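PDB 6EI6: coiled-coil and C2 domain-containing protein 1-like from Drosophila melanogaster, which binds monophosphorylated phosphatidylinositols and the ESCRT-III core component Shrub, probably preventing its inappropriate polymerisation, and so regulates endosomal protein sorting. Local coordinates for residues D84-R87 and Y88-K92. Sequence-based numbering, arbitrary orientation.
Sequences DLVR and YSKRK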
ATOM      1  N   ASP A  84      -4.604 -10.673 -23.438  1.00 42.49           N
ATOM      2  CA  ASP A  84      -5.533 -10.429 -24.546  1.00 43.91           C
ATOM      3  C   ASP A  84      -5.621 -11.640 -25.460  1.00 42.02           C
ATOM      4  O   ASP A  84      -6.709 -12.001 -25.926  1.00 43.42           O
ATOM      5  CB  ASP A  84      -5.104  -9.202 -25.370  1.00 43.30           C
ATOM      6  CG  ASP A  84      -5.108  -7.907 -24.570  1.00 49.88           C
ATOM      7  OD1 ASP A  84      -5.868  -7.802 -23.563  1.00 48.12           O
ATOM      8  OD2 ASP A  84      -4.334  -6.992 -24.960  1.00 52.92           O
ATOM      9  N   LEU A  85      -4.474 -12.260 -25.750  1.00 42.29           N
ATOM     10  CA  LEU A  85      -4.441 -13.466 -26.575  1.00 42.63           C
ATOM     11  C   LEU A  85      -5.281 -14.589 -25.972  1.00 43.96           C
ATOM     12  O   LEU A  85      -5.948 -15.331 -26.700  1.00 47.92           O
ATOM     13  CB  LEU A  85      -2.998 -13.935 -26.741  1.00 39.53           C
ATOM     14  CG  LEU A  85      -2.169 -13.277 -27.826  1.00 40.74           C
ATOM     15  CD1 LEU A  85      -0.736 -13.792 -27.737  1.00 40.43           C
ATOM     16  CD2 LEU A  85      -2.774 -13.601 -29.180  1.00 39.75           C
ATOM     17  N   VAL A  86      -5.225 -14.761 -24.645  1.00 42.82           N
ATOM     18  CA  VAL A  86      -5.994 -15.832 -24.015  1.00 43.93           C
ATOM     19  C   VAL A  86      -7.479 -15.495 -24.036  1.00 46.98           C
ATOM     20  O   VAL A  86      -8.317 -16.355 -24.336  1.00 44.08           O
ATOM     21  CB  VAL A  86      -5.505 -16.104 -22.577  1.00 39.82           C
ATOM     22  CG1 VAL A  86      -6.425 -17.109 -21.906  1.00 41.99           C
ATOM     23  CG2 VAL A  86      -4.066 -16.599 -22.558  1.00 37.65           C
ATOM     24  N   ARG A  87      -7.830 -14.240 -23.707  1.00 44.20           N
ATOM     25  CA  ARG A  87      -9.229 -13.826 -23.746  1.00 45.77           C
ATOM     26  C   ARG A  87      -9.796 -13.940 -25.156  1.00 50.79           C
ATOM     27  O   ARG A  87     -10.951 -14.347 -25.346  1.00 49.91           O
ATOM     28  CB  ARG A  87      -9.364 -12.397 -23.223  1.00 46.29           C
ATOM     29  CG  ARG A  87      -9.241 -12.274 -21.727  1.00 42.55           C
ATOM     30  CD  ARG A  87      -8.900 -10.862 -21.326  1.00 47.90           C
ATOM     31  NE  ARG A  87      -8.991 -10.726 -19.868  1.00 62.35           N
ATOM     32  CZ  ARG A  87      -8.625  -9.646 -19.171  1.00 58.06           C
ATOM     33  NH1 ARG A  87      -8.131  -8.565 -19.784  1.00 50.39           N
ATOM     34  NH2 ARG A  87      -8.751  -9.658 -17.849  1.00 57.06           N
ATOM     35  N   TYR A  88      -8.976 -13.624 -26.162  1.00 51.47           N
ATOM     36  CA  TYR A  88      -9.431 -13.677 -27.549  1.00 55.01           C
ATOM     37  C   TYR A  88      -9.689 -15.117 -27.995  1.00 57.93           C
ATOM     38  O   TYR A  88     -10.728 -15.410 -28.601  1.00 62.78           O
ATOM     39  CB  TYR A  88      -8.404 -12.987 -28.452  1.00 53.15           C
ATOM     40  CG  TYR A  88      -8.649 -13.194 -29.929  1.00 60.91           C
ATOM     41  CD1 TYR A  88      -9.599 -12.437 -30.611  1.00 62.21           C
ATOM     42  CD2 TYR A  88      -7.929 -14.150 -30.647  1.00 60.10           C
ATOM     43  CE1 TYR A  88      -9.830 -12.628 -31.966  1.00 61.65           C
ATOM     44  CE2 TYR A  88      -8.155 -14.345 -31.995  1.00 59.83           C
ATOM     45  CZ  TYR A  88      -9.108 -13.582 -32.645  1.00 63.36           C
ATOM     46  OH  TYR A  88      -9.336 -13.775 -33.987  1.00 78.47           O
ATOM     47  N   SER A  89      -8.753 -16.033 -27.713  1.00 55.90           N
ATOM     48  CA  SER A  89      -8.991 -17.442 -28.015  1.00 54.79           C
ATOM     49  C   SER A  89     -10.287 -17.931 -27.392  1.00 54.16           C
ATOM     50  O   SER A  89     -10.956 -18.802 -27.957  1.00 57.76           O
ATOM     51  CB  SER A  89      -7.834 -18.302 -27.512  1.00 50.15           C
ATOM     52  OG  SER A  89      -7.963 -18.540 -26.124  1.00 46.12           O
ATOM     53  N   LYS A  90     -10.647 -17.392 -26.223  1.00 56.13           N
ATOM     54  CA  LYS A  90     -11.893 -17.776 -25.561  1.00 58.87           C
ATOM     55  C   LYS A  90     -13.095 -17.078 -26.175  1.00 63.91           C
ATOM     56  O   LYS A  90     -14.179 -17.662 -26.209  1.00 62.95           O
ATOM     57  CB  LYS A  90     -11.849 -17.454 -24.060  1.00 47.28           C
ATOM     58  CG  LYS A  90     -10.889 -18.308 -23.228  1.00 47.79           C
ATOM     59  CD  LYS A  90     -11.199 -18.194 -21.734  1.00 39.34           C
ATOM     60  CE  LYS A  90      -9.961 -18.004 -20.892  1.00 42.79           C
ATOM     61  NZ  LYS A  90     -10.317 -17.695 -19.460  1.00 43.34           N
ATOM     62  N   ARG A  91     -12.930 -15.830 -26.641  1.00 68.46           N
ATOM     63  CA  ARG A  91     -14.061 -15.081 -27.185  1.00 63.11           C
ATOM     64  C   ARG A  91     -14.565 -15.738 -28.455  1.00 61.42           C
ATOM     65  O   ARG A  91     -15.769 -15.948 -28.619  1.00 68.55           O
ATOM     66  CB  ARG A  91     -13.676 -13.621 -27.441  1.00 65.27           C
ATOM     67  CG  ARG A  91     -14.259 -12.644 -26.406  1.00 75.17           C
ATOM     68  CD  ARG A  91     -13.999 -11.164 -26.752  1.00 81.67           C
ATOM     69  NE  ARG A  91     -15.090 -10.572 -27.533  1.00 86.28           N
ATOM     70  CZ  ARG A  91     -15.880  -9.579 -27.115  1.00 86.97           C
ATOM     71  NH1 ARG A  91     -15.718  -9.048 -25.906  1.00 84.49           N
ATOM     72  NH2 ARG A  91     -16.841  -9.116 -27.907  1.00 80.59           N
ATOM     73  N   LYS A  92     -13.656 -16.107 -29.351  1.00 61.27           N
ATOM     74  CA  LYS A  92     -13.998 -17.029 -30.425  1.00 60.53           C
ATOM     75  C   LYS A  92     -14.061 -18.403 -29.792  1.00 64.57           C
ATOM     76  O   LYS A  92     -14.346 -18.516 -28.601  1.00 65.67           O
ATOM     77  CB  LYS A  92     -12.978 -16.968 -31.562  1.00 63.00           C
ATOM     78  CG  LYS A  92     -12.709 -15.545 -32.101  1.00 67.98           C
ATOM     79  CD  LYS A  92     -14.016 -14.776 -32.399  1.00 65.15           C
ATOM     80  CE  LYS A  92     -13.858 -13.762 -33.547  1.00 64.14           C
ATOM     81  NZ  LYS A  92     -15.078 -13.683 -34.407  1.00 58.23           N
TER
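Ser89 folds its hydroxyl back toward the preceding turn and gives a hydrogen bond from OG to Val86 O, 2.8 Å away. Its chi1 of 80° sets OG between its own backbone N and carbonyl carbon, within reach of the carbonyl three residues earlier. Val86 O has a second donor, Lys90 N, at 3.2 Å. Both donors approach from the same face of the carbonyl plane, and OG comes in more bent, with a C=O...OG angle of 127°. With an alanine here the hydroxyl is gone, and Val86 O would probably keep just the backbone bond from Lys90 N within these two segments. Beside this, Val86 and Lys90 run side by side in the same direction. Val86 CG1 meets Lys90 CE at 3.8 Å, while Lys90 CG lies 3.4 Å from Val86 O. The backbone keeps the i to i+4 pattern around them. Ser89 N binds Leu85 O nearly straight, with an N-H...O angle of 170°, and Tyr88 N and Arg91 N bind Asp84 O and Arg87 O. Further out, Val86 packs on Met42 and Leu46 of helix 34-62 and on Leu268, and Ser89 touches Leu96 and Pro97. Lys90 NZ and Arg87 NE both form salt bridges with Glu43, so one carboxylate probably balances two charges. Lys92 is the first residue to leave helical geometry. These are the last two turns of helix 66-91, packed against helix 34-62 in the helical hairpin of this C-terminal fragment, which also holds the C2 beta-sandwich. A serine hydroxyl bonded back to the i-3 carbonyl is common in helices.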